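Serine acetyltransferase (Bacteroides vulgatus ATCC 8482, PDB 3F1X) probably transfers an acetyl group to serine, as serine acetyltransferases of the left-handed beta-helix family do in cysteine biosynthesis. Local coordinates at residues P124-I129 / Y163-E168; T132-A137 / E149-Y154; I157-N162 / E183-E188. One frame throughout, in Å; residues are numbered along the deposited sequence.

All three contacts join helices of the alpha-helical domain that precedes the left-handed beta-helix of this acetyltransferase. Contacts 1 and 2 share helix 123-139, and their centres lie about 15 Å apart; contact 2 is nested inside the loop that contact 1 closes. A salt bridge ties them directly, Arg164 NE to Asp133 OD2 at 2.9 Å. Contact 3 shares helix 155-171 with contact 1, its centre about 13 Å away, and the two cross along the chain. Between contacts 2 and 3, whose centres are about 14 Å apart, Ile150 CG2 packs on Ile157 CG1 at 3.4 Å, and Ser152 O probably accepts a hydrogen bond from Arg158 NH1 at 2.9 Å.

Contact 1 of 3, residues P124-I129 / Y163-E168; sequences PELRRI and YRIAHE
Leu126 and Arg164 mark the nearest backbone approach, CA to CA 7.2 Å, of two helical segments whose axes come within 10.9 Å with 141° between their N-to-C directions, an oblique antiparallel pairing. They pair helices 123-139 and 155-171 in the alpha-helical domain that precedes the left-handed beta-helix of serine acetyltransferases. Leu126 and Arg164 lie alongside, pointing opposite ways: Leu126 CD2 rests 3.9 Å from Arg164 O and 4.1 Å from Arg164 CB, while the other leucine methyl, CD1, reaches Ile165 CG1 at 4.4 Å. Phe119 of helix 109-120 touches both Leu126 and Ile165. Extension from CG to NE (chi2 -158°, chi3 -169°) carries the Arg164 guanidinium past Ile129 toward the first coil of the beta-helix. There NH1 and NH2 bond to the carbonyls of Ile199 and Gly200, and with NE held by Asp133 a buried charge is gripped at all three nitrogens and its rotation is fixed. Ile129 contributes the apolar lid: with CG2 anti to its backbone N, this methyl lies over one face of the guanidinium, offset toward the rim, and its nearest atom there is Arg164 NE, 3.2 Å from Ile129 CG2.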
ATOM      1  N   PRO A 124     -15.671  -4.732  27.909  1.00 19.75           N
ATOM      2  CA  PRO A 124     -17.076  -5.124  28.089  1.00 20.09           C
ATOM      3  C   PRO A 124     -17.885  -3.983  28.708  1.00 20.40           C
ATOM      4  O   PRO A 124     -19.029  -3.732  28.326  1.00 19.83           O
ATOM      5  CB  PRO A 124     -16.985  -6.339  29.009  1.00 21.28           C
ATOM      6  CG  PRO A 124     -15.670  -6.964  28.601  1.00 21.63           C
ATOM      7  CD  PRO A 124     -14.761  -5.745  28.470  1.00 19.75           C
ATOM      8  N   GLU A 125     -17.275  -3.286  29.656  1.00 20.26           N
ATOM      9  CA  GLU A 125     -17.932  -2.169  30.322  1.00 21.32           C
ATOM     10  C   GLU A 125     -18.070  -1.000  29.351  1.00 19.57           C
ATOM     11  O   GLU A 125     -19.096  -0.332  29.324  1.00 16.67           O
ATOM     12  CB  GLU A 125     -17.123  -1.758  31.553  1.00 24.27           C
ATOM     13  CG  GLU A 125     -17.674  -0.564  32.333  1.00 28.61           C
ATOM     14  CD  GLU A 125     -19.057  -0.812  32.907  1.00 32.79           C
ATOM     15  OE1 GLU A 125     -19.316  -1.938  33.377  1.00 34.60           O
ATOM     16  OE2 GLU A 125     -19.885   0.124  32.901  1.00 35.19           O
ATOM     17  N   LEU A 126     -17.034  -0.754  28.553  1.00 18.65           N
ATOM     18  CA  LEU A 126     -17.093   0.332  27.588  1.00 18.38           C
ATOM     19  C   LEU A 126     -18.240   0.081  26.621  1.00 17.52           C
ATOM     20  O   LEU A 126     -18.959   1.002  26.248  1.00 16.59           O
ATOM     21  CB  LEU A 126     -15.766   0.455  26.832  1.00 18.77           C
ATOM     22  CG  LEU A 126     -14.588   0.955  27.671  1.00 20.59           C
ATOM     23  CD1 LEU A 126     -13.329   0.984  26.829  1.00 23.55           C
ATOM     24  CD2 LEU A 126     -14.891   2.345  28.215  1.00 22.59           C
ATOM     25  N   ARG A 127     -18.419  -1.175  26.229  1.00 16.70           N
ATOM     26  CA  ARG A 127     -19.495  -1.540  25.315  1.00 17.80           C
ATOM     27  C   ARG A 127     -20.840  -1.217  25.958  1.00 19.27           C
ATOM     28  O   ARG A 127     -21.746  -0.718  25.291  1.00 19.45           O
ATOM     29  CB  ARG A 127     -19.441  -3.035  24.982  1.00 17.60           C
ATOM     30  CG  ARG A 127     -20.616  -3.522  24.145  1.00 18.42           C
ATOM     31  CD  ARG A 127     -20.611  -5.040  24.033  1.00 21.07           C
ATOM     32  NE  ARG A 127     -19.556  -5.520  23.151  1.00 19.78           N
ATOM     33  CZ  ARG A 127     -19.308  -6.807  22.918  1.00 19.92           C
ATOM     34  NH1 ARG A 127     -20.043  -7.740  23.509  1.00 19.24           N
ATOM     35  NH2 ARG A 127     -18.327  -7.157  22.101  1.00 16.58           N
ATOM     36  N   ARG A 128     -20.963  -1.508  27.253  1.00 18.16           N
ATOM     37  CA  ARG A 128     -22.202  -1.237  27.979  1.00 20.75           C
ATOM     38  C   ARG A 128     -22.514   0.253  28.028  1.00 20.03           C
ATOM     39  O   ARG A 128     -23.663   0.659  27.860  1.00 21.00           O
ATOM     40  CB  ARG A 128     -22.123  -1.759  29.417  1.00 21.71           C
ATOM     41  CG  ARG A 128     -21.981  -3.261  29.537  1.00 24.58           C
ATOM     42  CD  ARG A 128     -22.054  -3.698  30.993  1.00 27.30           C
ATOM     43  NE  ARG A 128     -21.598  -5.073  31.144  1.00 33.83           N
ATOM     44  CZ  ARG A 128     -20.467  -5.418  31.744  1.00 33.27           C
ATOM     45  NH1 ARG A 128     -19.676  -4.487  32.254  1.00 34.83           N
ATOM     46  NH2 ARG A 128     -20.121  -6.693  31.825  1.00 40.03           N
ATOM     47  N   ILE A 129     -21.493   1.071  28.268  1.00 18.57           N
ATOM     48  CA  ILE A 129     -21.711   2.508  28.336  1.00 20.15           C
ATOM     49  C   ILE A 129     -22.003   3.089  26.960  1.00 19.25           C
ATOM     50  O   ILE A 129     -22.965   3.827  26.785  1.00 20.07           O
ATOM     51  CB  ILE A 129     -20.494   3.246  28.939  1.00 22.53           C
ATOM     52  CG1 ILE A 129     -20.186   2.694  30.331  1.00 23.79           C
ATOM     53  CG2 ILE A 129     -20.801   4.738  29.032  1.00 22.29           C
ATOM     54  CD1 ILE A 129     -18.952   3.290  30.984  1.00 25.51           C
ATOM     55  N   TYR A 163     -13.167   9.127  23.171  1.00 13.87           N
ATOM     56  CA  TYR A 163     -13.104   9.744  24.494  1.00 15.37           C
ATOM     57  C   TYR A 163     -13.138   8.700  25.617  1.00 16.55           C
ATOM     58  O   TYR A 163     -12.255   8.676  26.476  1.00 18.09           O
ATOM     59  CB  TYR A 163     -14.271  10.721  24.709  1.00 14.82           C
ATOM     60  CG  TYR A 163     -14.556  10.935  26.174  1.00 15.74           C
ATOM     61  CD1 TYR A 163     -13.673  11.645  26.979  1.00 19.00           C
ATOM     62  CD2 TYR A 163     -15.645  10.317  26.786  1.00 17.86           C
ATOM     63  CE1 TYR A 163     -13.864  11.727  28.369  1.00 15.45           C
ATOM     64  CE2 TYR A 163     -15.839  10.391  28.167  1.00 16.52           C
ATOM     65  CZ  TYR A 163     -14.946  11.093  28.946  1.00 16.28           C
ATOM     66  OH  TYR A 163     -15.138  11.134  30.307  1.00 17.78           O
ATOM     67  N   ARG A 164     -14.161   7.848  25.627  1.00 16.30           N
ATOM     68  CA  ARG A 164     -14.258   6.840  26.685  1.00 15.68           C
ATOM     69  C   ARG A 164     -13.060   5.903  26.686  1.00 14.76           C
ATOM     70  O   ARG A 164     -12.634   5.435  27.739  1.00 15.63           O
ATOM     71  CB  ARG A 164     -15.572   6.057  26.573  1.00 14.25           C
ATOM     72  CG  ARG A 164     -16.805   6.937  26.811  1.00 15.30           C
ATOM     73  CD  ARG A 164     -18.015   6.109  27.224  1.00 14.71           C
ATOM     74  NE  ARG A 164     -19.262   6.877  27.220  1.00 17.78           N
ATOM     75  CZ  ARG A 164     -19.581   7.812  28.111  1.00 18.08           C
ATOM     76  NH1 ARG A 164     -18.744   8.112  29.098  1.00 17.65           N
ATOM     77  NH2 ARG A 164     -20.739   8.446  28.014  1.00 17.76           N
ATOM     78  N   ILE A 165     -12.498   5.644  25.513  1.00 14.51           N
ATOM     79  CA  ILE A 165     -11.322   4.792  25.431  1.00 13.86           C
ATOM     80  C   ILE A 165     -10.134   5.516  26.071  1.00 14.26           C
ATOM     81  O   ILE A 165      -9.388   4.938  26.878  1.00 13.08           O
ATOM     82  CB  ILE A 165     -10.987   4.455  23.960  1.00 13.86           C
ATOM     83  CG1 ILE A 165     -11.984   3.430  23.424  1.00 13.43           C
ATOM     84  CG2 ILE A 165      -9.559   3.931  23.850  1.00 13.73           C
ATOM     85  CD1 ILE A 165     -11.890   3.189  21.942  1.00 10.35           C
ATOM     86  N   ALA A 166      -9.987   6.793  25.725  1.00 10.85           N
ATOM     87  CA  ALA A 166      -8.902   7.614  26.230  1.00 14.16           C
ATOM     88  C   ALA A 166      -9.018   7.857  27.729  1.00 14.85           C
ATOM     89  O   ALA A 166      -8.020   7.836  28.439  1.00 14.64           O
ATOM     90  CB  ALA A 166      -8.856   8.952  25.474  1.00 13.90           C
ATOM     91  N   HIS A 167     -10.239   8.076  28.204  1.00 16.28           N
ATOM     92  CA  HIS A 167     -10.472   8.324  29.621  1.00 16.77           C
ATOM     93  C   HIS A 167     -10.004   7.140  30.463  1.00 17.48           C
ATOM     94  O   HIS A 167      -9.325   7.321  31.469  1.00 16.97           O
ATOM     95  CB  HIS A 167     -11.955   8.585  29.878  1.00 16.67           C
ATOM     96  CG  HIS A 167     -12.259   9.049  31.273  1.00 17.67           C
ATOM     97  ND1 HIS A 167     -13.079   8.346  32.129  1.00 19.08           N
ATOM     98  CD2 HIS A 167     -11.883  10.163  31.944  1.00 17.20           C
ATOM     99  CE1 HIS A 167     -13.196   9.008  33.268  1.00 18.09           C
ATOM    100  NE2 HIS A 167     -12.482  10.115  33.181  1.00 19.75           N
ATOM    101  N   GLU A 168     -10.369   5.936  30.038  1.00 17.26           N
ATOM    102  CA  GLU A 168      -9.997   4.717  30.746  1.00 19.47           C
ATOM    103  C   GLU A 168      -8.475   4.592  30.807  1.00 20.06           C
ATOM    104  O   GLU A 168      -7.903   4.256  31.844  1.00 18.96           O
ATOM    105  CB  GLU A 168     -10.622   3.504  30.042  1.00 22.26           C
ATOM    106  CG  GLU A 168     -10.378   2.166  30.727  1.00 26.48           C
ATOM    107  CD  GLU A 168     -10.683   2.196  32.221  1.00 31.64           C
ATOM    108  OE1 GLU A 168     -11.774   2.673  32.610  1.00 30.52           O
ATOM    109  OE2 GLU A 168      -9.830   1.733  33.009  1.00 33.19           O
TER

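Contact 2 of 3, residues T132-A137 / E149-Y154; sequences TDVEAA and EIISCY
Apolar contacts carry the meeting of Val134 and Ala137 with Ile150 and Ile151. Ile150 enters between the two residues of helix 123-139, which lie one turn apart: its CG2 stands 4.1 Å from Val134 CG1 and packs equally near to Ala137 CB. Its longer branch ends mainly against backbone, Ile150 CD1 lying 3.9 Å from Val134 O and as near to Ala137 C, with the Ala137 methyl only slightly farther. Having CG1 anti to the carbonyl carbon (chi1 -67°) and the chain extended beyond it sends CD1 along that turn. On its own segment, Ile150 CG1 sits 3.9 Å above one face of the Tyr154 ring, offset toward its rim. Ile151 meets Val134 at about a right angle and brings CG1 to 3.9 Å from Val134 CG2. An alanine in place of Ile150 would remove both branches and would probably leave a gap beside Val134 and Ala137, with the Tyr154 ring losing a neighbour as well.

The axes of the two helical segments approach to 10.2 Å with 112° between their N-to-C directions. This is helix-on-helix packing within the alpha-helical domain, where the short helix 147-153 lies across helix 123-139 just before the chain enters helix 155-171. Ile157 of that next helix touches Val134, and Phe27 of the second subunit packs on Ile151.

Polar side chains of the two segments find their partners elsewhere: Asp133 OD1 bonds to the backbone N of Phe203, and Ser152 OG to Gly148 O.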
ATOM      1  N   THR A 132     -25.459   2.867  25.670  1.00 19.19           N
ATOM      2  CA  THR A 132     -26.432   3.864  26.113  1.00 18.46           C
ATOM      3  C   THR A 132     -26.286   5.146  25.305  1.00 17.51           C
ATOM      4  O   THR A 132     -27.270   5.859  25.073  1.00 17.32           O
ATOM      5  CB  THR A 132     -26.290   4.184  27.625  1.00 18.56           C
ATOM      6  OG1 THR A 132     -25.077   4.908  27.863  1.00 18.89           O
ATOM      7  CG2 THR A 132     -26.291   2.889  28.431  1.00 17.99           C
ATOM      8  N   ASP A 133     -25.060   5.447  24.880  1.00 18.19           N
ATOM      9  CA  ASP A 133     -24.815   6.651  24.076  1.00 18.44           C
ATOM     10  C   ASP A 133     -25.479   6.488  22.708  1.00 18.07           C
ATOM     11  O   ASP A 133     -26.061   7.434  22.179  1.00 17.29           O
ATOM     12  CB  ASP A 133     -23.316   6.895  23.873  1.00 19.36           C
ATOM     13  CG  ASP A 133     -22.566   7.066  25.176  1.00 17.77           C
ATOM     14  OD1 ASP A 133     -23.120   7.675  26.117  1.00 20.20           O
ATOM     15  OD2 ASP A 133     -21.411   6.605  25.257  1.00 19.95           O
ATOM     16  N   VAL A 134     -25.380   5.293  22.134  1.00 18.21           N
ATOM     17  CA  VAL A 134     -26.001   5.033  20.839  1.00 18.55           C
ATOM     18  C   VAL A 134     -27.521   5.137  20.962  1.00 19.98           C
ATOM     19  O   VAL A 134     -28.188   5.672  20.073  1.00 17.92           O
ATOM     20  CB  VAL A 134     -25.652   3.633  20.306  1.00 18.87           C
ATOM     21  CG1 VAL A 134     -26.473   3.342  19.065  1.00 20.44           C
ATOM     22  CG2 VAL A 134     -24.166   3.549  19.978  1.00 18.88           C
ATOM     23  N   GLU A 135     -28.067   4.620  22.062  1.00 20.25           N
ATOM     24  CA  GLU A 135     -29.509   4.674  22.290  1.00 23.73           C
ATOM     25  C   GLU A 135     -29.984   6.116  22.405  1.00 22.36           C
ATOM     26  O   GLU A 135     -31.021   6.477  21.854  1.00 23.95           O
ATOM     27  CB  GLU A 135     -29.871   3.923  23.570  1.00 26.75           C
ATOM     28  CG  GLU A 135     -29.775   2.417  23.455  1.00 33.12           C
ATOM     29  CD  GLU A 135     -29.803   1.738  24.810  1.00 37.41           C
ATOM     30  OE1 GLU A 135     -30.721   2.036  25.606  1.00 42.16           O
ATOM     31  OE2 GLU A 135     -28.906   0.908  25.078  1.00 39.03           O
ATOM     32  N   ALA A 136     -29.221   6.935  23.124  1.00 21.36           N
ATOM     33  CA  ALA A 136     -29.570   8.334  23.301  1.00 23.34           C
ATOM     34  C   ALA A 136     -29.507   9.062  21.962  1.00 24.94           C
ATOM     35  O   ALA A 136     -30.319   9.953  21.692  1.00 26.39           O
ATOM     36  CB  ALA A 136     -28.627   8.989  24.302  1.00 23.46           C
ATOM     37  N   ALA A 137     -28.550   8.679  21.122  1.00 24.81           N
ATOM     38  CA  ALA A 137     -28.396   9.309  19.812  1.00 27.54           C
ATOM     39  C   ALA A 137     -29.570   8.962  18.901  1.00 29.03           C
ATOM     40  O   ALA A 137     -30.006   9.784  18.096  1.00 28.98           O
ATOM     41  CB  ALA A 137     -27.080   8.870  19.166  1.00 27.30           C
ATOM     42  N   GLU A 149     -27.020   2.469  11.616  1.00 30.40           N
ATOM     43  CA  GLU A 149     -26.614   3.647  10.860  1.00 30.78           C
ATOM     44  C   GLU A 149     -25.819   4.581  11.761  1.00 28.69           C
ATOM     45  O   GLU A 149     -24.863   5.229  11.325  1.00 26.86           O
ATOM     46  CB  GLU A 149     -27.842   4.396  10.315  1.00 33.09           C
ATOM     47  CG  GLU A 149     -27.495   5.715   9.622  1.00 37.33           C
ATOM     48  CD  GLU A 149     -28.706   6.444   9.046  1.00 39.96           C
ATOM     49  OE1 GLU A 149     -29.560   6.929   9.821  1.00 41.70           O
ATOM     50  OE2 GLU A 149     -28.801   6.533   7.802  1.00 42.31           O
ATOM     51  N   ILE A 150     -26.227   4.653  13.021  1.00 26.55           N
ATOM     52  CA  ILE A 150     -25.563   5.517  13.986  1.00 24.79           C
ATOM     53  C   ILE A 150     -24.139   5.063  14.263  1.00 24.05           C
ATOM     54  O   ILE A 150     -23.204   5.849  14.151  1.00 22.89           O
ATOM     55  CB  ILE A 150     -26.359   5.572  15.298  1.00 24.65           C
ATOM     56  CG1 ILE A 150     -27.692   6.291  15.039  1.00 26.00           C
ATOM     57  CG2 ILE A 150     -25.551   6.277  16.377  1.00 24.63           C
ATOM     58  CD1 ILE A 150     -28.615   6.335  16.229  1.00 25.09           C
ATOM     59  N   ILE A 151     -23.977   3.792  14.612  1.00 24.59           N
ATOM     60  CA  ILE A 151     -22.658   3.241  14.903  1.00 24.12           C
ATOM     61  C   ILE A 151     -21.751   3.300  13.679  1.00 25.92           C
ATOM     62  O   ILE A 151     -20.556   3.604  13.786  1.00 25.54           O
ATOM     63  CB  ILE A 151     -22.763   1.761  15.340  1.00 24.76           C
ATOM     64  CG1 ILE A 151     -23.545   1.660  16.652  1.00 24.23           C
ATOM     65  CG2 ILE A 151     -21.363   1.150  15.489  1.00 20.39           C
ATOM     66  CD1 ILE A 151     -23.838   0.240  17.070  1.00 26.17           C
ATOM     67  N   SER A 152     -22.334   3.022  12.518  1.00 24.47           N
ATOM     68  CA  SER A 152     -21.594   2.979  11.262  1.00 26.55           C
ATOM     69  C   SER A 152     -21.055   4.277  10.667  1.00 25.74           C
ATOM     70  O   SER A 152     -19.970   4.267  10.088  1.00 24.70           O
ATOM     71  CB  SER A 152     -22.425   2.243  10.203  1.00 25.33           C
ATOM     72  OG  SER A 152     -22.525   0.867  10.518  1.00 24.59           O
ATOM     73  N   CYS A 153     -21.779   5.389  10.789  1.00 25.64           N
ATOM     74  CA  CYS A 153     -21.272   6.624  10.206  1.00 25.31           C
ATOM     75  C   CYS A 153     -21.446   7.922  10.984  1.00 24.75           C
ATOM     76  O   CYS A 153     -20.948   8.963  10.554  1.00 24.12           O
ATOM     77  CB  CYS A 153     -21.837   6.808   8.794  1.00 27.69           C
ATOM     78  SG  CYS A 153     -23.595   7.207   8.708  1.00 28.16           S
ATOM     79  N   TYR A 154     -22.150   7.889  12.110  1.00 23.64           N
ATOM     80  CA  TYR A 154     -22.320   9.111  12.895  1.00 24.33           C
ATOM     81  C   TYR A 154     -20.986   9.487  13.530  1.00 24.43           C
ATOM     82  O   TYR A 154     -20.376   8.687  14.240  1.00 23.05           O
ATOM     83  CB  TYR A 154     -23.372   8.909  13.979  1.00 27.33           C
ATOM     84  CG  TYR A 154     -24.778   9.146  13.504  1.00 29.20           C
ATOM     85  CD1 TYR A 154     -25.184   8.746  12.234  1.00 30.05           C
ATOM     86  CD2 TYR A 154     -25.715   9.751  14.332  1.00 31.20           C
ATOM     87  CE1 TYR A 154     -26.493   8.947  11.800  1.00 32.08           C
ATOM     88  CE2 TYR A 154     -27.030   9.953  13.910  1.00 32.17           C
ATOM     89  CZ  TYR A 154     -27.411   9.548  12.642  1.00 32.15           C
ATOM     90  OH  TYR A 154     -28.708   9.742  12.220  1.00 35.57           O
TER

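Contact 3 of 3, residues I157-N162 / E183-E188; sequences IRAISN and EMAHSE
Ala159 and Ala185 bring the two helical segments close, their CA atoms 5.1 Å apart, where axes separated by 9.0 Å run nearly antiparallel at 171°. The small residues permit this approach: Ala185 CB points toward helix 155-171 and lies 3.9 Å from Ala159 CA, with the two methyls a little further apart. The pair joins helix 155-171 to helix 177-189, the last helix before the chain enters the left-handed beta-helix at strand 192-193.

Asn162, one turn beyond Ala159, drapes over the same methyl. Its CB is 3.7 Å from Ala185 CB, and its amide continues alongside, with ND2 nearing CB of selenomethionine Met184 at 4.2 Å. Placing CG anti to the carbonyl carbon, at a chi1 of -85°, carries the amide into the groove between the helices. Here ND2 has two acceptors, the carbonyl of Ile181 and a water at 2.8 Å from Asn162 ND2. That water donates in turn to Glu188 OE2, which it meets at 2.7 Å, so the water links the two helices along the flank of the Ala185 methyl, the long glutamate chain reaching back to it. Val46 of helix 39-53 touches both Asn162 and Met184, and Arg50 gives OD1 a weak hydrogen bond. The end of helix 177-189 also meets other chains: Ser187 OG bonds to Glu188 O of the third subunit.

The chemistry thus divides the interface: the small alanines probably allow the close approach, while the bonds to ND2, helped weakly by Arg50 at OD1, probably hold the buried amide in one orientation.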
ATOM      1  N   ILE A 157     -20.589   9.356  17.667  1.00 23.21           N
ATOM      2  CA  ILE A 157     -20.300   8.084  18.315  1.00 23.47           C
ATOM      3  C   ILE A 157     -18.810   7.781  18.276  1.00 22.72           C
ATOM      4  O   ILE A 157     -18.265   7.215  19.217  1.00 21.54           O
ATOM      5  CB  ILE A 157     -21.057   6.919  17.653  1.00 25.56           C
ATOM      6  CG1 ILE A 157     -22.557   7.152  17.777  1.00 25.12           C
ATOM      7  CG2 ILE A 157     -20.698   5.600  18.344  1.00 24.93           C
ATOM      8  CD1 ILE A 157     -23.057   7.164  19.208  1.00 27.51           C
ATOM      9  N   ARG A 158     -18.158   8.170  17.186  1.00 20.73           N
ATOM     10  CA  ARG A 158     -16.730   7.952  17.027  1.00 18.48           C
ATOM     11  C   ARG A 158     -15.948   8.791  18.026  1.00 16.55           C
ATOM     12  O   ARG A 158     -15.013   8.302  18.656  1.00 15.16           O
ATOM     13  CB  ARG A 158     -16.303   8.292  15.594  1.00 19.63           C
ATOM     14  CG  ARG A 158     -16.851   7.313  14.578  1.00 25.95           C
ATOM     15  CD  ARG A 158     -16.574   7.724  13.141  1.00 30.36           C
ATOM     16  NE  ARG A 158     -17.126   6.751  12.197  1.00 34.95           N
ATOM     17  CZ  ARG A 158     -17.036   6.855  10.874  1.00 37.64           C
ATOM     18  NH1 ARG A 158     -17.568   5.921  10.091  1.00 37.32           N
ATOM     19  NH2 ARG A 158     -16.417   7.896  10.332  1.00 37.75           N
ATOM     20  N   ALA A 159     -16.335  10.057  18.173  1.00 15.64           N
ATOM     21  CA  ALA A 159     -15.659  10.950  19.113  1.00 15.41           C
ATOM     22  C   ALA A 159     -15.885  10.477  20.547  1.00 16.17           C
ATOM     23  O   ALA A 159     -14.950  10.413  21.340  1.00 17.38           O
ATOM     24  CB  ALA A 159     -16.175  12.379  18.946  1.00 15.53           C
ATOM     25  N   ILE A 160     -17.130  10.144  20.874  1.00 15.86           N
ATOM     26  CA  ILE A 160     -17.463   9.682  22.218  1.00 17.59           C
ATOM     27  C   ILE A 160     -16.755   8.358  22.519  1.00 18.62           C
ATOM     28  O   ILE A 160     -16.287   8.133  23.636  1.00 17.02           O
ATOM     29  CB  ILE A 160     -18.999   9.532  22.380  1.00 17.96           C
ATOM     30  CG1 ILE A 160     -19.655  10.906  22.268  1.00 17.40           C
ATOM     31  CG2 ILE A 160     -19.347   8.910  23.738  1.00 18.47           C
ATOM     32  CD1 ILE A 160     -21.156  10.860  22.141  1.00 17.29           C
ATOM     33  N   SER A 161     -16.667   7.486  21.521  1.00 17.77           N
ATOM     34  CA  SER A 161     -15.980   6.212  21.699  1.00 17.55           C
ATOM     35  C   SER A 161     -14.510   6.473  21.997  1.00 17.00           C
ATOM     36  O   SER A 161     -13.962   5.921  22.951  1.00 15.11           O
ATOM     37  CB  SER A 161     -16.098   5.356  20.438  1.00 16.92           C
ATOM     38  OG  SER A 161     -17.437   4.977  20.211  1.00 26.00           O
ATOM     39  N   ASN A 162     -13.876   7.321  21.182  1.00 15.86           N
ATOM     40  CA  ASN A 162     -12.461   7.649  21.375  1.00 15.45           C
ATOM     41  C   ASN A 162     -12.261   8.237  22.775  1.00 15.88           C
ATOM     42  O   ASN A 162     -11.300   7.902  23.473  1.00 13.68           O
ATOM     43  CB  ASN A 162     -11.977   8.664  20.323  1.00 15.02           C
ATOM     44  CG  ASN A 162     -11.536   8.008  19.015  1.00 16.40           C
ATOM     45  OD1 ASN A 162     -12.232   7.155  18.464  1.00 20.34           O
ATOM     46  ND2 ASN A 162     -10.378   8.425  18.502  1.00 18.87           N
ATOM     47  N   GLU A 183      -7.389  13.858  20.385  1.00 17.90           N
ATOM     48  CA  GLU A 183      -7.078  14.805  19.319  1.00 18.46           C
ATOM     49  C   GLU A 183      -7.298  14.131  17.973  1.00 19.64           C
ATOM     50  O   GLU A 183      -7.569  14.796  16.972  1.00 17.51           O
ATOM     51  CB  GLU A 183      -5.636  15.308  19.437  1.00 17.62           C
ATOM     52  CG  GLU A 183      -5.426  16.231  20.628  1.00 19.94           C
ATOM     53  CD  GLU A 183      -6.225  17.521  20.515  1.00 18.01           C
ATOM     54  OE1 GLU A 183      -6.307  18.262  21.515  1.00 20.45           O
ATOM     55  OE2 GLU A 183      -6.764  17.801  19.425  1.00 18.71           O
HETATM   56  N   MSE A 184      -7.177  12.806  17.955  1.00 19.98           N
HETATM   57  CA  MSE A 184      -7.394  12.039  16.734  1.00 24.01           C
HETATM   58  C   MSE A 184      -8.861  12.172  16.329  1.00 22.44           C
HETATM   59  O   MSE A 184      -9.181  12.364  15.151  1.00 22.49           O
HETATM   60  CB  MSE A 184      -7.046  10.568  16.972  1.00 30.81           C
HETATM   61  CG  MSE A 184      -6.023  10.006  16.006  1.00 40.39           C
HETATM   62 SE   MSE A 184      -5.634   8.149  16.392  1.00 57.23          SE
HETATM   63  CE  MSE A 184      -7.264   7.368  15.693  1.00 48.76           C
ATOM     64  N   ALA A 185      -9.750  12.061  17.313  1.00 18.40           N
ATOM     65  CA  ALA A 185     -11.187  12.198  17.075  1.00 18.11           C
ATOM     66  C   ALA A 185     -11.461  13.655  16.706  1.00 16.31           C
ATOM     67  O   ALA A 185     -12.292  13.944  15.855  1.00 16.01           O
ATOM     68  CB  ALA A 185     -11.973  11.826  18.333  1.00 14.45           C
ATOM     69  N   HIS A 186     -10.747  14.560  17.368  1.00 15.03           N
ATOM     70  CA  HIS A 186     -10.876  15.998  17.144  1.00 17.81           C
ATOM     71  C   HIS A 186     -10.659  16.295  15.655  1.00 19.13           C
ATOM     72  O   HIS A 186     -11.439  17.015  15.021  1.00 19.03           O
ATOM     73  CB  HIS A 186      -9.831  16.718  18.006  1.00 17.16           C
ATOM     74  CG  HIS A 186      -9.909  18.212  17.958  1.00 18.45           C
ATOM     75  ND1 HIS A 186     -10.950  18.892  17.362  1.00 16.00           N
ATOM     76  CD2 HIS A 186      -9.084  19.159  18.465  1.00 16.60           C
ATOM     77  CE1 HIS A 186     -10.763  20.191  17.506  1.00 16.81           C
ATOM     78  NE2 HIS A 186      -9.637  20.380  18.173  1.00 20.18           N
ATOM     79  N   SER A 187      -9.605  15.707  15.101  1.00 19.54           N
ATOM     80  CA  SER A 187      -9.260  15.888  13.697  1.00 20.79           C
ATOM     81  C   SER A 187     -10.299  15.269  12.764  1.00 22.03           C
ATOM     82  O   SER A 187     -10.711  15.901  11.800  1.00 19.54           O
ATOM     83  CB  SER A 187      -7.888  15.258  13.408  1.00 23.54           C
ATOM     84  OG  SER A 187      -7.583  15.318  12.021  1.00 29.51           O
ATOM     85  N   GLU A 188     -10.723  14.042  13.066  1.00 23.21           N
ATOM     86  CA  GLU A 188     -11.689  13.333  12.235  1.00 23.77           C
ATOM     87  C   GLU A 188     -13.146  13.774  12.357  1.00 22.76           C
ATOM     88  O   GLU A 188     -13.937  13.556  11.432  1.00 21.43           O
ATOM     89  CB  GLU A 188     -11.624  11.822  12.507  1.00 29.71           C
ATOM     90  CG  GLU A 188     -10.262  11.172  12.271  1.00 35.73           C
ATOM     91  CD  GLU A 188     -10.319   9.648  12.334  1.00 41.54           C
ATOM     92  OE1 GLU A 188     -11.015   9.045  11.485  1.00 43.71           O
ATOM     93  OE2 GLU A 188      -9.671   9.050  13.227  1.00 42.87           O
TER
HETATM   94  O   HOH W   1     -10.324   8.173  15.711  1.00 36.34           O